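Orotidine 5'-phosphate decarboxylase (Pyrococcus horikoshii, PDB 2CZD) probably catalyses the decarboxylation of orotidine 5'-monophosphate to uridine 5'-monophosphate, the last step of de novo UMP synthesis. Local coordinates at residues A14-S26 against I188-Y202. Numbering follows the deposited sequence.
Sequences AIKIAKSVKDYIS and IYNAPNPREAAKAIY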
loop_
_atom_site.group_PDB
_atom_site.type_symbol
_atom_site.label_atom_id
_atom_site.label_comp_id
_atom_site.label_asym_id
_atom_site.label_seq_id
_atom_site.Cartn_x
_atom_site.Cartn_y
_atom_site.Cartn_z
ATOM N N ALA B 14 12.018 8.877 -17.829
ATOM C CA ALA B 14 11.729 7.466 -17.574
ATOM C C ALA B 14 11.361 6.728 -18.862
ATOM O O ALA B 14 11.836 5.618 -19.107
ATOM C CB ALA B 14 10.605 7.342 -16.563
ATOM N N ILE B 15 10.517 7.348 -19.683
ATOM C CA ILE B 15 10.080 6.749 -20.936
ATOM C C ILE B 15 11.255 6.590 -21.898
ATOM O O ILE B 15 11.384 5.559 -22.559
ATOM C CB ILE B 15 8.959 7.600 -21.581
ATOM C CG1 ILE B 15 7.708 7.532 -20.701
ATOM C CG2 ILE B 15 8.656 7.117 -22.982
ATOM C CD1 ILE B 15 6.583 8.435 -21.174
ATOM N N LYS B 16 12.117 7.603 -21.958
ATOM C CA LYS B 16 13.287 7.559 -22.830
ATOM C C LYS B 16 14.221 6.431 -22.427
ATOM O O LYS B 16 14.721 5.700 -23.275
ATOM C CB LYS B 16 14.044 8.887 -22.781
ATOM C CG LYS B 16 13.326 10.019 -23.498
ATOM C CD LYS B 16 14.189 11.269 -23.580
ATOM C CE LYS B 16 13.507 12.357 -24.422
ATOM N NZ LYS B 16 12.195 12.757 -23.839
ATOM N N ILE B 17 14.445 6.286 -21.127
ATOM C CA ILE B 17 15.318 5.224 -20.635
ATOM C C ILE B 17 14.715 3.850 -20.922
ATOM O O ILE B 17 15.407 2.945 -21.389
ATOM C CB ILE B 17 15.585 5.391 -19.116
ATOM C CG1 ILE B 17 16.432 6.645 -18.881
ATOM C CG2 ILE B 17 16.292 4.169 -18.557
ATOM C CD1 ILE B 17 16.633 6.991 -17.421
ATOM N N ALA B 18 13.420 3.685 -20.667
ATOM C CA ALA B 18 12.789 2.396 -20.920
ATOM C C ALA B 18 12.882 2.002 -22.395
ATOM O O ALA B 18 13.142 0.848 -22.723
ATOM C CB ALA B 18 11.318 2.422 -20.459
ATOM N N LYS B 19 12.672 2.967 -23.286
ATOM C CA LYS B 19 12.740 2.680 -24.710
ATOM C C LYS B 19 14.150 2.273 -25.121
ATOM O O LYS B 19 14.336 1.391 -25.962
ATOM C CB LYS B 19 12.304 3.913 -25.517
ATOM C CG LYS B 19 12.009 3.602 -26.976
ATOM C CD LYS B 19 13.283 3.345 -27.787
ATOM C CE LYS B 19 13.030 2.333 -28.899
ATOM N NZ LYS B 19 12.674 0.985 -28.316
ATOM N N SER B 20 15.141 2.909 -24.514
ATOM C CA SER B 20 16.527 2.619 -24.856
ATOM C C SER B 20 17.001 1.240 -24.414
ATOM O O SER B 20 17.837 0.621 -25.071
ATOM C CB SER B 20 17.447 3.684 -24.258
ATOM O OG SER B 20 18.789 3.455 -24.644
ATOM N N VAL B 21 16.474 0.745 -23.301
ATOM C CA VAL B 21 16.917 -0.558 -22.817
ATOM C C VAL B 21 15.971 -1.713 -23.143
ATOM O O VAL B 21 16.256 -2.858 -22.814
ATOM C CB VAL B 21 17.129 -0.527 -21.284
ATOM C CG1 VAL B 21 18.075 0.624 -20.896
ATOM C CG2 VAL B 21 15.777 -0.393 -20.578
ATOM N N LYS B 22 14.856 -1.407 -23.811
ATOM C CA LYS B 22 13.864 -2.424 -24.154
ATOM C C LYS B 22 14.423 -3.751 -24.656
ATOM O O LYS B 22 13.930 -4.817 -24.281
ATOM C CB LYS B 22 12.894 -1.875 -25.203
ATOM C CG LYS B 22 11.888 -2.911 -25.679
ATOM C CD LYS B 22 10.920 -2.309 -26.673
ATOM C CE LYS B 22 9.969 -3.370 -27.218
ATOM N NZ LYS B 22 9.079 -2.786 -28.266
ATOM N N ASP B 23 15.438 -3.696 -25.515
ATOM C CA ASP B 23 16.020 -4.912 -26.072
ATOM C C ASP B 23 16.572 -5.892 -25.042
ATOM O O ASP B 23 16.616 -7.104 -25.284
ATOM C CB ASP B 23 17.136 -4.556 -27.070
ATOM C CG ASP B 23 16.599 -3.937 -28.360
ATOM O OD1 ASP B 23 17.418 -3.501 -29.193
ATOM O OD2 ASP B 23 15.365 -3.885 -28.554
ATOM N N TYR B 24 16.971 -5.375 -23.884
ATOM C CA TYR B 24 17.556 -6.232 -22.873
ATOM C C TYR B 24 16.784 -6.441 -21.585
ATOM O O TYR B 24 17.354 -6.953 -20.631
ATOM C CB TYR B 24 18.965 -5.736 -22.532
ATOM C CG TYR B 24 19.862 -5.676 -23.741
ATOM C CD1 TYR B 24 20.119 -4.467 -24.376
ATOM C CD2 TYR B 24 20.417 -6.833 -24.273
ATOM C CE1 TYR B 24 20.913 -4.408 -25.520
ATOM C CE2 TYR B 24 21.211 -6.788 -25.422
ATOM C CZ TYR B 24 21.455 -5.571 -26.036
ATOM O OH TYR B 24 22.241 -5.515 -27.175
ATOM N N ILE B 25 15.503 -6.068 -21.557
ATOM C CA ILE B 25 14.691 -6.252 -20.350
ATOM C C ILE B 25 13.384 -6.957 -20.701
ATOM O O ILE B 25 12.916 -6.893 -21.843
ATOM C CB ILE B 25 14.387 -4.904 -19.657
ATOM C CG1 ILE B 25 13.582 -4.001 -20.588
ATOM C CG2 ILE B 25 15.697 -4.194 -19.307
ATOM C CD1 ILE B 25 12.947 -2.806 -19.859
ATOM N N SER B 26 12.815 -7.646 -19.722
ATOM C CA SER B 26 11.567 -8.370 -19.926
ATOM C C SER B 26 10.347 -7.653 -19.369
ATOM O O SER B 26 9.212 -7.871 -19.842
ATOM C CB SER B 26 11.666 -9.755 -19.301
ATOM O OG SER B 26 12.733 -10.470 -19.897
ATOM N N ILE B 188 21.113 0.283 -13.880
ATOM C CA ILE B 188 20.753 0.543 -15.257
ATOM C C ILE B 188 20.262 1.971 -15.493
ATOM O O ILE B 188 20.839 2.691 -16.312
ATOM C CB ILE B 188 19.656 -0.434 -15.742
ATOM C CG1 ILE B 188 20.248 -1.833 -15.883
ATOM C CG2 ILE B 188 19.133 -0.020 -17.102
ATOM C CD1 ILE B 188 19.177 -2.926 -16.159
ATOM N N TYR B 189 19.226 2.412 -14.777
ATOM C CA TYR B 189 18.707 3.742 -15.094
ATOM C C TYR B 189 19.592 4.941 -14.833
ATOM O O TYR B 189 19.392 5.983 -15.460
ATOM C CB TYR B 189 17.311 3.984 -14.481
ATOM C CG TYR B 189 17.211 4.014 -12.971
ATOM C CD1 TYR B 189 16.595 2.970 -12.273
ATOM C CD2 TYR B 189 17.644 5.128 -12.241
ATOM C CE1 TYR B 189 16.406 3.035 -10.901
ATOM C CE2 TYR B 189 17.459 5.204 -10.876
ATOM C CZ TYR B 189 16.838 4.152 -10.208
ATOM O OH TYR B 189 16.664 4.201 -8.844
ATOM N N ASN B 190 20.556 4.809 -13.927
ATOM C CA ASN B 190 21.470 5.912 -13.635
ATOM C C ASN B 190 22.855 5.666 -14.242
ATOM O O ASN B 190 23.813 6.380 -13.939
ATOM C CB ASN B 190 21.577 6.136 -12.119
ATOM C CG ASN B 190 20.500 7.078 -11.586
ATOM O OD1 ASN B 190 20.359 7.251 -10.372
ATOM N ND2 ASN B 190 19.739 7.694 -12.491
ATOM N N ALA B 191 22.966 4.662 -15.109
ATOM C CA ALA B 191 24.252 4.365 -15.747
ATOM C C ALA B 191 24.559 5.410 -16.813
ATOM O O ALA B 191 23.664 6.065 -17.331
ATOM C CB ALA B 191 24.225 2.968 -16.394
ATOM N N PRO B 192 25.845 5.587 -17.144
ATOM C CA PRO B 192 26.203 6.570 -18.177
ATOM C C PRO B 192 25.494 6.184 -19.481
ATOM O O PRO B 192 25.042 7.044 -20.261
ATOM C CB PRO B 192 27.714 6.418 -18.280
ATOM C CG PRO B 192 28.124 6.083 -16.874
ATOM C CD PRO B 192 27.038 5.073 -16.450
ATOM N N ASN B 193 25.407 4.878 -19.708
ATOM C CA ASN B 193 24.743 4.328 -20.883
ATOM C C ASN B 193 23.832 3.202 -20.399
ATOM O O ASN B 193 24.260 2.052 -20.265
ATOM C CB ASN B 193 25.769 3.766 -21.862
ATOM C CG ASN B 193 25.147 3.313 -23.164
ATOM O OD1 ASN B 193 23.983 2.885 -23.211
ATOM N ND2 ASN B 193 25.931 3.382 -24.236
ATOM N N PRO B 194 22.561 3.525 -20.118
ATOM C CA PRO B 194 21.624 2.493 -19.647
ATOM C C PRO B 194 21.532 1.226 -20.518
ATOM O O PRO B 194 21.480 0.111 -20.006
ATOM C CB PRO B 194 20.300 3.243 -19.575
ATOM C CG PRO B 194 20.715 4.644 -19.217
ATOM C CD PRO B 194 21.941 4.862 -20.102
ATOM N N ARG B 195 21.497 1.381 -21.838
ATOM C CA ARG B 195 21.386 0.219 -22.711
ATOM C C ARG B 195 22.580 -0.707 -22.560
ATOM O O ARG B 195 22.423 -1.927 -22.493
ATOM C CB ARG B 195 21.257 0.653 -24.183
ATOM C CG ARG B 195 21.065 -0.507 -25.141
ATOM C CD ARG B 195 20.839 -0.017 -26.587
ATOM N NE ARG B 195 20.336 -1.079 -27.468
ATOM C CZ ARG B 195 21.038 -2.137 -27.865
ATOM N NH1 ARG B 195 20.480 -3.045 -28.664
ATOM N NH2 ARG B 195 22.301 -2.293 -27.479
ATOM N N GLU B 196 23.783 -0.134 -22.519
ATOM C CA GLU B 196 24.968 -0.962 -22.363
ATOM C C GLU B 196 25.031 -1.613 -20.982
ATOM O O GLU B 196 25.528 -2.730 -20.840
ATOM C CB GLU B 196 26.236 -0.148 -22.642
ATOM C CG GLU B 196 26.500 0.050 -24.119
ATOM C CD GLU B 196 26.793 -1.260 -24.828
ATOM O OE1 GLU B 196 27.668 -2.015 -24.349
ATOM O OE2 GLU B 196 26.157 -1.538 -25.860
ATOM N N ALA B 197 24.506 -0.929 -19.964
ATOM C CA ALA B 197 24.493 -1.486 -18.617
ATOM C C ALA B 197 23.541 -2.679 -18.569
ATOM O O ALA B 197 23.843 -3.717 -17.985
ATOM C CB ALA B 197 24.072 -0.423 -17.618
ATOM N N ALA B 198 22.378 -2.536 -19.186
ATOM C CA ALA B 198 21.429 -3.642 -19.207
ATOM C C ALA B 198 22.015 -4.808 -20.006
ATOM O O ALA B 198 21.917 -5.969 -19.611
ATOM C CB ALA B 198 20.114 -3.188 -19.828
ATOM N N LYS B 199 22.624 -4.490 -21.148
ATOM C CA LYS B 199 23.241 -5.529 -21.968
ATOM C C LYS B 199 24.294 -6.321 -21.192
ATOM O O LYS B 199 24.370 -7.536 -21.313
ATOM C CB LYS B 199 23.907 -4.902 -23.196
ATOM C CG LYS B 199 24.639 -5.913 -24.089
ATOM C CD LYS B 199 25.212 -5.227 -25.328
ATOM C CE LYS B 199 25.836 -6.235 -26.274
ATOM N NZ LYS B 199 26.989 -6.921 -25.641
ATOM N N ALA B 200 25.112 -5.635 -20.398
ATOM C CA ALA B 200 26.160 -6.324 -19.649
ATOM C C ALA B 200 25.570 -7.345 -18.682
ATOM O O ALA B 200 26.072 -8.460 -18.566
ATOM C CB ALA B 200 27.018 -5.322 -18.897
ATOM N N ILE B 201 24.492 -6.969 -17.993
ATOM C CA ILE B 201 23.863 -7.894 -17.050
ATOM C C ILE B 201 23.211 -9.053 -17.809
ATOM O O ILE B 201 23.384 -10.219 -17.458
ATOM C CB ILE B 201 22.815 -7.158 -16.195
ATOM C CG1 ILE B 201 23.533 -6.066 -15.390
ATOM C CG2 ILE B 201 22.075 -8.156 -15.260
ATOM C CD1 ILE B 201 22.599 -5.011 -14.756
ATOM N N TYR B 202 22.482 -8.715 -18.866
ATOM C CA TYR B 202 21.835 -9.699 -19.716
ATOM C C TYR B 202 22.872 -10.706 -20.239
ATOM O O TYR B 202 22.648 -11.919 -20.182
ATOM C CB TYR B 202 21.129 -8.979 -20.867
ATOM C CG TYR B 202 20.533 -9.896 -21.907
ATOM C CD1 TYR B 202 21.321 -10.425 -22.928
ATOM C CD2 TYR B 202 19.178 -10.228 -21.878
ATOM C CE1 TYR B 202 20.774 -11.259 -23.903
ATOM C CE2 TYR B 202 18.618 -11.067 -22.847
ATOM C CZ TYR B 202 19.423 -11.576 -23.856
ATOM O OH TYR B 202 18.879 -12.394 -24.828
HETATM O O HOH W 1 20.882 4.001 -23.222
#
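Val-21 is the knob of this contact. Its side chain fits a hollow lined by Ile-188, Pro-194, Arg-195 and Ala-198, and Val-21 CG1 does most of the touching, 3.7 Å from Pro-194 CB. Ile-17, one turn earlier, adds a second bump. Ile-17 CD1 comes within 3.5 Å of Tyr-189 O, while CG2 leans on Pro-194.

The ring of Tyr-24 fills the groove between Arg-195, Lys-199 and Tyr-202. Lys-199 CB lies over the centre of the Tyr-24 ring, a CH-pi contact of 3.7 Å. The ring turns its edge to the face of Tyr-202, with the planes 67° apart. At another part of its edge sits the Arg-195 guanidinium, standing nearly upright to the ring. Arg-195 NH2 gives a weak hydrogen bond to Tyr-24 OH.

Arg-195 leaves its helix with CG anti to the backbone N (chi1 -177°) and stays extended to NE, running alongside Ser-20 O with CG and CD. The chain turns at its last torsion, and Arg-195 NH1 meets Asp-23 OD1 at 3.1 Å, a salt bridge whose hydrogen bond uses the anti lone pair of the carboxylate oxygen. A water links Ser-20 OG to Arg-195 N.

The axes of helix segments 14-21 and 194-202 cross at -45° and come within 9.0 Å. Val-21 and Ile-188 also touch Leu-4 of strand 2-5. The first and last helices thus pack side by side outside the strands, closing the ring of a TIM barrel.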